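Exo-arabinanase (Penicillium chrysogenum, PDB 3A72) hydrolyses alpha-1,5-linked L-arabinan as an exo-acting glycosidase, probably releasing arabinobiose, the disaccharide it holds in its glycan pocket. Local coordinates at residues E194-P199 / D203-P208; S226-G229 / F235-Y238; P152-N157 / L161-S166; L256-S259 / Q263-S266. All coordinates share one frame; numbering follows the deposited sequence.

Contact 1 of 4, residues E194-P199 / D203-P208; sequences EDVTYP and DRPGMP. With AHR (alpha-L-arabinofuranose), chain B.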
# COMPACT_ATOMS: atom_id res chain seq x y z
N GLU A 194 8.63 0.10 17.18
CA GLU A 194 7.70 1.21 17.03
C GLU A 194 8.29 2.31 16.17
O GLU A 194 9.39 2.79 16.43
CB GLU A 194 7.34 1.77 18.41
CG GLU A 194 6.72 0.75 19.32
CD GLU A 194 5.31 0.46 18.97
OE1 GLU A 194 4.56 1.17 18.28
OE2 GLU A 194 4.82 -0.56 19.55
N ASP A 195 7.60 2.69 15.14
CA ASP A 195 8.05 3.74 14.23
C ASP A 195 7.35 5.08 14.48
O ASP A 195 8.02 6.11 14.54
CB ASP A 195 7.82 3.26 12.79
CG ASP A 195 8.78 2.21 12.36
OD1 ASP A 195 9.93 2.16 12.89
OD2 ASP A 195 8.41 1.42 11.43
N VAL A 196 6.02 5.04 14.57
CA VAL A 196 5.26 6.26 14.73
C VAL A 196 4.29 6.05 15.91
O VAL A 196 3.37 5.21 15.83
CB VAL A 196 4.51 6.68 13.47
CG1 VAL A 196 3.68 7.93 13.75
CG2 VAL A 196 5.48 6.92 12.32
N THR A 197 4.52 6.80 16.98
CA THR A 197 3.67 6.85 18.15
C THR A 197 3.46 8.30 18.54
O THR A 197 4.35 9.13 18.32
CB THR A 197 4.24 6.08 19.35
OG1 THR A 197 5.33 6.79 19.88
CG2 THR A 197 4.73 4.68 18.98
N TYR A 198 2.31 8.57 19.13
CA TYR A 198 1.97 9.94 19.62
C TYR A 198 1.44 9.85 21.04
O TYR A 198 0.81 8.86 21.44
CB TYR A 198 0.93 10.61 18.67
CG TYR A 198 1.56 11.00 17.36
CD1 TYR A 198 2.41 12.10 17.29
CD2 TYR A 198 1.37 10.30 16.18
CE1 TYR A 198 3.02 12.47 16.12
CE2 TYR A 198 1.97 10.66 15.02
CZ TYR A 198 2.78 11.76 14.98
OH TYR A 198 3.38 12.09 13.78
N PRO A 199 1.65 10.93 21.81
CA PRO A 199 1.28 10.91 23.22
C PRO A 199 -0.14 11.20 23.55
O PRO A 199 -0.47 11.22 24.72
CB PRO A 199 2.21 12.00 23.79
CG PRO A 199 2.36 12.97 22.65
CD PRO A 199 2.46 12.10 21.44
N ASP A 203 -5.00 9.71 19.12
CA ASP A 203 -4.27 9.75 17.83
C ASP A 203 -4.20 8.33 17.24
O ASP A 203 -3.91 7.35 17.94
CB ASP A 203 -2.90 10.33 18.01
CG ASP A 203 -2.85 11.82 18.23
OD1 ASP A 203 -3.91 12.46 18.32
OD2 ASP A 203 -1.69 12.35 18.29
N ARG A 204 -4.40 8.28 15.93
CA ARG A 204 -4.36 7.03 15.17
C ARG A 204 -3.59 7.30 13.87
O ARG A 204 -4.16 7.38 12.77
CB ARG A 204 -5.78 6.46 14.87
CG ARG A 204 -6.50 6.06 16.15
CD ARG A 204 -7.99 5.66 15.87
NE ARG A 204 -8.04 4.56 14.94
CZ ARG A 204 -7.86 3.30 15.22
NH1 ARG A 204 -7.79 2.87 16.46
NH2 ARG A 204 -7.79 2.45 14.22
N PRO A 205 -2.25 7.41 13.95
CA PRO A 205 -1.45 7.36 12.73
C PRO A 205 -1.65 5.99 12.09
O PRO A 205 -1.76 4.96 12.81
CB PRO A 205 -0.04 7.58 13.25
CG PRO A 205 -0.05 6.95 14.62
CD PRO A 205 -1.40 7.35 15.17
N GLY A 206 -1.67 5.91 10.77
CA GLY A 206 -1.90 4.65 10.07
C GLY A 206 -1.46 4.71 8.64
O GLY A 206 -1.23 5.75 8.03
N MET A 207 -1.40 3.51 8.03
CA MET A 207 -1.31 3.29 6.61
C MET A 207 0.03 3.72 6.03
O MET A 207 0.13 4.58 5.17
CB MET A 207 -2.46 3.97 5.85
CG MET A 207 -3.82 3.60 6.46
SD MET A 207 -5.25 4.00 5.42
CE MET A 207 -5.19 2.62 4.26
N PRO A 208 1.13 3.05 6.48
CA PRO A 208 2.47 3.48 6.05
C PRO A 208 2.79 3.04 4.65
O PRO A 208 2.62 1.86 4.28
CB PRO A 208 3.38 2.78 7.07
CG PRO A 208 2.61 1.50 7.43
CD PRO A 208 1.16 1.92 7.42
O5 AHR B . -9.95 -0.12 8.52
C5 AHR B . -8.62 -0.19 9.11
C4 AHR B . -8.18 1.21 9.45
O4 AHR B . -7.95 1.91 8.22
C3 AHR B . -6.85 1.25 10.20
O3 AHR B . -7.10 1.17 11.62
C2 AHR B . -6.28 2.62 9.77
O2 AHR B . -4.85 2.63 9.70
C1 AHR B . -6.94 2.91 8.43
O1 AHR B . -7.67 4.17 8.48
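Val-196 and Tyr-198 lay their side chains against Pro-205 where the chain passes from one blade of a six-bladed beta-propeller to the next. Strand 193-196 is the last strand, at the outer edge of one blade, and strand 204-212 begins the following one. Pro-205 and Val-196 run alongside each other, pointing opposite ways, with Val-196 CG1 resting 3.8 Å from Pro-205 CB. That methyl lies anti to its own backbone N (chi1 177°), which turns it to the proline. The ring of Tyr-198 takes Pro-205 at its edge and nearly in its plane, CD2 lying 4.0 Å from Pro-205 CG; the ring also stacks with Tyr-224, and its hydroxyl bonds to Tyr-222 and Arg-240. A tyrosine suits this junction because an apolar rim and a polar end serve different neighbours. Asp-203 crosses Tyr-198 at about a right angle, its carboxylate plane 72° from the ring, and OD2 comes within 3.2 Å of Tyr-198 CB. This is no polar pairing: the carboxylate spends its oxygens on the hydroxyls of Tyr-224 and Ser-226. Compact, rigid Pro-205 fills the space between the blades while its neighbours in the strand turn to the glycan pocket. Gly-206, bare of a side chain, lets the sugar oxygen AHR O2 come to 3.6 Å from its CA, and Met-207 SD lies 3.6 Å from AHR C1. Arg-204, its chain bent at chi3 (59°), meets the sugar with the edge of its guanidinium group, NH2 standing 3.0 Å from AHR O3.

Contact 2 of 4, residues S226-G229 / F235-Y238; sequences SFFG and FPLY
The backbone of Phe-228 adopts a left-handed conformation (phi 48°, psi 40°) in the loop after strand 218-225, turning its side chain toward Pro-236 and Tyr-238. Its N-H is held by an ST turn: Phe-228 N donates to Ser-226 OG over 2.9 Å in a fairly straight bond. Serine serves well here, since its short side chain does two jobs. OG also bonds to Asp-203, while CB sits 3.4 Å above the plane of the Phe-228 ring, over the centre. From the far end of that ring, two neighbouring carbons meet one corner of the proline: Phe-228 CZ and Pro-236 CG are 3.6 Å apart, and Phe-228 CE2 is 3.7 Å from Pro-236 CD. Tyr-238 approaches from the direction opposite to Phe-228, bringing its OH to 3.8 Å from Phe-228 CE1. That hydroxyl has its polar partner in Arg-255, which also lies against the Phe-228 ring. Across the two segments themselves the contact is thus apolar packing at the hairpin linking strands 218-225 and 237-242. Its chemistry implies that shape and dispersion hold ring to proline, while the arginine probably adds electrostatic attraction, through a cation-pi contact to Phe-228 and a hydrogen bond to Tyr-238.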
# COMPACT_ATOMS: atom_id res chain seq x y z
N SER A 226 -6.09 12.39 14.09
CA SER A 226 -6.05 13.11 15.33
C SER A 226 -7.20 14.10 15.37
O SER A 226 -7.69 14.57 14.34
CB SER A 226 -4.73 13.86 15.46
OG SER A 226 -4.56 14.52 16.73
N PHE A 227 -7.57 14.49 16.61
CA PHE A 227 -8.36 15.69 16.83
C PHE A 227 -7.52 16.95 16.74
O PHE A 227 -8.08 18.08 16.60
CB PHE A 227 -9.05 15.69 18.23
CG PHE A 227 -10.16 14.63 18.33
CD1 PHE A 227 -11.41 14.86 17.70
CD2 PHE A 227 -10.00 13.43 19.03
CE1 PHE A 227 -12.44 13.93 17.76
CE2 PHE A 227 -11.03 12.54 19.11
CZ PHE A 227 -12.25 12.78 18.50
N PHE A 228 -6.21 16.86 16.87
CA PHE A 228 -5.31 18.02 16.95
C PHE A 228 -5.84 19.04 17.95
O PHE A 228 -5.82 20.23 17.76
CB PHE A 228 -5.16 18.66 15.53
CG PHE A 228 -4.49 17.70 14.58
CD1 PHE A 228 -3.13 17.43 14.69
CD2 PHE A 228 -5.23 17.06 13.60
CE1 PHE A 228 -2.51 16.52 13.84
CE2 PHE A 228 -4.61 16.16 12.80
CZ PHE A 228 -3.26 15.86 12.88
N GLY A 229 -6.37 18.54 19.07
CA GLY A 229 -6.82 19.40 20.14
C GLY A 229 -8.18 20.06 19.91
O GLY A 229 -8.60 20.92 20.74
N PHE A 235 -7.63 13.17 9.12
CA PHE A 235 -6.55 12.26 8.72
C PHE A 235 -5.62 12.94 7.72
O PHE A 235 -5.36 12.39 6.63
CB PHE A 235 -7.14 10.98 8.11
CG PHE A 235 -7.92 10.11 9.06
CD1 PHE A 235 -7.26 9.14 9.77
CD2 PHE A 235 -9.28 10.20 9.17
CE1 PHE A 235 -7.96 8.25 10.63
CE2 PHE A 235 -9.97 9.36 10.01
CZ PHE A 235 -9.31 8.35 10.68
N PRO A 236 -5.01 14.08 8.06
CA PRO A 236 -4.06 14.72 7.12
C PRO A 236 -2.88 13.84 6.84
O PRO A 236 -2.40 13.07 7.68
CB PRO A 236 -3.61 15.95 7.88
CG PRO A 236 -3.79 15.56 9.33
CD PRO A 236 -5.08 14.78 9.35
N LEU A 237 -2.34 14.00 5.63
CA LEU A 237 -1.12 13.28 5.26
C LEU A 237 0.10 13.93 5.90
O LEU A 237 0.28 15.16 5.88
CB LEU A 237 -0.93 13.22 3.74
CG LEU A 237 -2.08 12.55 3.00
CD1 LEU A 237 -1.64 12.34 1.55
CD2 LEU A 237 -2.56 11.28 3.65
N TYR A 238 0.96 13.08 6.46
CA TYR A 238 2.25 13.44 7.06
C TYR A 238 3.31 12.56 6.47
O TYR A 238 3.05 11.44 6.01
CB TYR A 238 2.23 13.24 8.60
CG TYR A 238 1.70 14.40 9.39
CD1 TYR A 238 0.39 14.84 9.28
CD2 TYR A 238 2.53 15.07 10.27
CE1 TYR A 238 -0.04 15.92 10.02
CE2 TYR A 238 2.10 16.17 11.04
CZ TYR A 238 0.80 16.59 10.90
OH TYR A 238 0.31 17.64 11.62

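Contact 3 of 4, residues P152-N157 / L161-S166; sequences PFLLAN and LICYYS
Tyr-164 and Phe-153 form a hydrogen-bonded antiparallel pair in the beta hairpin 149-157/160-167, the two innermost strands of one blade of the six-bladed beta-propeller. The strands run at 158°, and paired bonds join Phe-153 with Tyr-164 and Leu-155 with Ile-162; Ile-162 N to Leu-155 O, at 2.8 Å, is nearly straight. Tyr-164 CB stands 3.9 Å from Phe-153 O. CG then lies beside the backbone N (chi1 -55°), which carries the ring along the partner strand. There CD2 meets Phe-153 O edge-on at 3.6 Å and Phe-153 CD2 at 4.1 Å, and CE2 reaches Leu-155 CB at 4.1 Å. Ile-162 CG2 presses on one face of the ring, toward its rim, and at the tip OH bonds to Pro-245 O. A tyrosine thus spans apolar packing between blades and satisfies its buried hydroxyl. Leu-155 and Ile-162 lie side by side on the sheet face that carries Tyr-164, where Leu-155 and Tyr-164 both touch Val-210 of the next blade. Leu-154, Leu-161 and Cys-163 line the other face, where the two leucines meet strand 82-87 of the preceding blade; small Cys-163 fits between larger groups, SG lying 3.7 Å from Pro-152 CB and 3.8 Å from Leu-154 CD2.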
# COMPACT_ATOMS: atom_id res chain seq x y z
N PRO A 152 0.05 -4.12 5.63
CA PRO A 152 1.48 -4.33 5.40
C PRO A 152 2.01 -3.57 4.17
O PRO A 152 1.31 -3.43 3.13
CB PRO A 152 1.61 -5.83 5.13
CG PRO A 152 0.25 -6.23 4.61
CD PRO A 152 -0.72 -5.39 5.42
N PHE A 153 3.25 -3.13 4.29
CA PHE A 153 4.02 -2.54 3.20
C PHE A 153 5.42 -3.17 3.26
O PHE A 153 6.03 -3.15 4.34
CB PHE A 153 4.09 -1.00 3.33
CG PHE A 153 4.76 -0.37 2.11
CD1 PHE A 153 3.99 0.03 1.04
CD2 PHE A 153 6.13 -0.25 2.05
CE1 PHE A 153 4.58 0.51 -0.11
CE2 PHE A 153 6.73 0.23 0.88
CZ PHE A 153 5.96 0.59 -0.17
N LEU A 154 5.89 -3.73 2.17
CA LEU A 154 7.15 -4.47 2.13
C LEU A 154 8.25 -3.67 1.40
O LEU A 154 7.98 -3.08 0.36
CB LEU A 154 6.99 -5.81 1.41
CG LEU A 154 5.99 -6.79 2.03
CD1 LEU A 154 5.86 -8.05 1.20
CD2 LEU A 154 6.36 -7.18 3.47
N LEU A 155 9.46 -3.73 1.94
CA LEU A 155 10.61 -3.05 1.35
C LEU A 155 11.86 -3.83 1.70
O LEU A 155 12.07 -4.12 2.91
CB LEU A 155 10.69 -1.64 1.86
CG LEU A 155 11.88 -0.76 1.37
CD1 LEU A 155 11.44 0.67 1.07
CD2 LEU A 155 12.99 -0.78 2.34
N ALA A 156 12.70 -4.18 0.76
CA ALA A 156 13.98 -4.83 1.01
C ALA A 156 15.10 -3.81 1.04
O ALA A 156 15.11 -2.83 0.30
CB ALA A 156 14.26 -5.89 -0.05
N ASN A 157 16.11 -4.11 1.87
CA ASN A 157 17.31 -3.30 1.96
C ASN A 157 18.41 -4.16 2.56
O ASN A 157 18.18 -4.81 3.57
CB ASN A 157 17.08 -2.10 2.84
CG ASN A 157 18.29 -1.21 2.93
OD1 ASN A 157 18.84 -0.77 1.89
ND2 ASN A 157 18.71 -0.95 4.16
N LEU A 161 14.30 -8.03 4.51
CA LEU A 161 12.98 -7.56 4.16
C LEU A 161 12.33 -6.91 5.41
O LEU A 161 12.34 -7.54 6.48
CB LEU A 161 12.07 -8.66 3.64
CG LEU A 161 10.71 -8.25 3.13
CD1 LEU A 161 10.84 -7.45 1.86
CD2 LEU A 161 9.80 -9.44 2.90
N ILE A 162 11.84 -5.71 5.21
CA ILE A 162 11.13 -4.97 6.22
C ILE A 162 9.64 -5.01 5.89
O ILE A 162 9.24 -4.75 4.74
CB ILE A 162 11.61 -3.51 6.30
CG1 ILE A 162 13.13 -3.40 6.48
CG2 ILE A 162 10.89 -2.74 7.37
CD1 ILE A 162 13.67 -2.01 6.13
N CYS A 163 8.82 -5.30 6.90
CA CYS A 163 7.37 -5.16 6.77
C CYS A 163 6.92 -4.07 7.76
O CYS A 163 7.02 -4.24 8.96
CB CYS A 163 6.64 -6.45 7.09
SG CYS A 163 4.85 -6.30 6.84
N TYR A 164 6.49 -2.95 7.18
CA TYR A 164 5.84 -1.87 7.94
C TYR A 164 4.36 -2.17 8.02
O TYR A 164 3.77 -2.63 7.04
CB TYR A 164 6.04 -0.54 7.24
CG TYR A 164 7.47 -0.12 6.93
CD1 TYR A 164 8.25 0.58 7.84
CD2 TYR A 164 8.03 -0.43 5.67
CE1 TYR A 164 9.54 0.95 7.52
CE2 TYR A 164 9.30 -0.05 5.35
CZ TYR A 164 10.08 0.65 6.28
OH TYR A 164 11.34 1.03 5.91
N TYR A 165 3.72 -1.85 9.14
CA TYR A 165 2.27 -2.08 9.27
C TYR A 165 1.74 -1.23 10.39
O TYR A 165 2.47 -0.62 11.17
CB TYR A 165 1.94 -3.57 9.42
CG TYR A 165 2.55 -4.28 10.60
CD1 TYR A 165 1.84 -4.41 11.79
CD2 TYR A 165 3.82 -4.84 10.56
CE1 TYR A 165 2.39 -5.06 12.86
CE2 TYR A 165 4.36 -5.50 11.61
CZ TYR A 165 3.66 -5.61 12.77
OH TYR A 165 4.22 -6.26 13.86
N SER A 166 0.40 -1.13 10.45
CA SER A 166 -0.31 -0.44 11.49
C SER A 166 -0.66 -1.40 12.63
O SER A 166 -1.02 -2.55 12.34
CB SER A 166 -1.58 0.21 10.97
OG SER A 166 -1.33 1.00 9.82

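Contact 4 of 4, residues L256-S259 / Q263-S266; sequences LVVS and QPTS
Pro-264 lays one side of its ring against the neighbouring methyls of Leu-256 and Val-258 in the long connection of the six-bladed beta-propeller that leaves strand 254-255 and enters the next blade at strand 269-273. The dense part of the contact is small and wholly apolar. Val-258 meets the proline obliquely, its CG2 lying 3.7 Å from Pro-264 CD. With CG1 anti to the backbone N (chi1 -175°), CG2 is left beside that nitrogen, on the side from which the proline comes. Leu-256 crosses the ring at about a right angle and offers just its CD2. Branched, hydroxyl-free side chains suit these places, because the same buried layer includes Phe-293, which touches both Val-258 and Pro-264, while Leu-256 rests on Tyr-239 and Trp-303. Proline is equally apt: its ring is a rigid apolar surface, and having no N-H it brings no donor into the layer. Its carbonyl side is not wasted, for the backbones of Pro-264 and Leu-256 both bond to Leu-237, drawing the two ends of the loop onto one strand.

The other side is looser. Val-257 and Gln-263 send their CB atoms away from the contact and are exposed, as is Ser-259; the amide of Gln-263 takes no part, fitting for a polar group at a surface. Back in the packed part, Pro-264 CG is the atom shared by both partners, standing 3.9 Å from Val-258 CG2 and 4.1 Å from Leu-256 CD2.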
# COMPACT_ATOMS: atom_id res chain seq x y z
N LEU A 256 2.16 17.38 5.08
CA LEU A 256 2.24 17.68 3.65
C LEU A 256 1.38 18.91 3.37
O LEU A 256 0.17 18.88 3.62
CB LEU A 256 1.82 16.43 2.86
CG LEU A 256 2.04 16.44 1.36
CD1 LEU A 256 2.04 15.03 0.83
CD2 LEU A 256 1.00 17.28 0.60
N VAL A 257 1.99 19.98 2.83
CA VAL A 257 1.30 21.21 2.54
C VAL A 257 1.27 21.41 1.02
O VAL A 257 2.33 21.28 0.36
CB VAL A 257 1.96 22.40 3.24
CG1 VAL A 257 1.24 23.71 2.86
CG2 VAL A 257 1.97 22.15 4.77
N VAL A 258 0.08 21.70 0.51
CA VAL A 258 -0.15 21.84 -0.91
C VAL A 258 -0.27 23.33 -1.24
O VAL A 258 -0.97 24.06 -0.53
CB VAL A 258 -1.41 21.07 -1.31
CG1 VAL A 258 -1.62 21.08 -2.84
CG2 VAL A 258 -1.33 19.65 -0.84
N SER A 259 0.40 23.78 -2.31
CA SER A 259 0.43 25.22 -2.60
C SER A 259 -0.93 25.80 -2.95
O SER A 259 -1.13 27.00 -2.79
CB SER A 259 1.46 25.52 -3.67
OG SER A 259 1.03 24.91 -4.89
N GLN A 263 -6.07 20.26 1.39
CA GLN A 263 -5.56 19.59 2.56
C GLN A 263 -5.83 18.09 2.39
O GLN A 263 -6.93 17.61 2.70
CB GLN A 263 -6.21 20.12 3.82
CG GLN A 263 -5.78 21.57 4.04
CD GLN A 263 -6.32 22.10 5.34
OE1 GLN A 263 -5.92 21.70 6.43
NE2 GLN A 263 -7.27 22.99 5.28
N PRO A 264 -4.89 17.36 1.82
CA PRO A 264 -5.19 15.94 1.48
C PRO A 264 -5.36 15.11 2.74
O PRO A 264 -4.62 15.26 3.72
CB PRO A 264 -3.99 15.50 0.67
CG PRO A 264 -2.97 16.48 0.84
CD PRO A 264 -3.52 17.73 1.46
N THR A 265 -6.28 14.16 2.68
CA THR A 265 -6.56 13.30 3.82
C THR A 265 -6.74 11.85 3.39
O THR A 265 -7.27 11.55 2.30
CB THR A 265 -7.81 13.74 4.61
OG1 THR A 265 -8.94 13.71 3.76
CG2 THR A 265 -7.63 15.12 5.21
N SER A 266 -6.33 10.97 4.29
CA SER A 266 -6.53 9.52 4.31
C SER A 266 -5.60 8.77 3.34
O SER A 266 -5.26 9.23 2.24
CB SER A 266 -7.95 9.12 4.03
OG SER A 266 -8.85 9.60 5.03

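Overall arrangement
Contact 3 is the deepest, about 10 Å from the centre of the chain, and pairs strands within a blade by backbone bonds; the other three lie 16 to 20 Å out and rely between their segments on side-chain packing, each centred on a proline ring. Contacts 1 and 4 are both blade-to-blade passages, yet contact 1 also borders the glycan pocket. It reaches contact 3 through Met-207 N and Ser-166 OG, 3.1 Å apart, and contact 2 through Asp-203 and Ser-226. Contact 4 is bonded to strand 237-242, on which the partly buried, aromatic contact 2 lies: Leu-237 O and Leu-256 N are 3.0 Å apart. Contacts 3 and 4 do not touch, their centres being 24 Å apart.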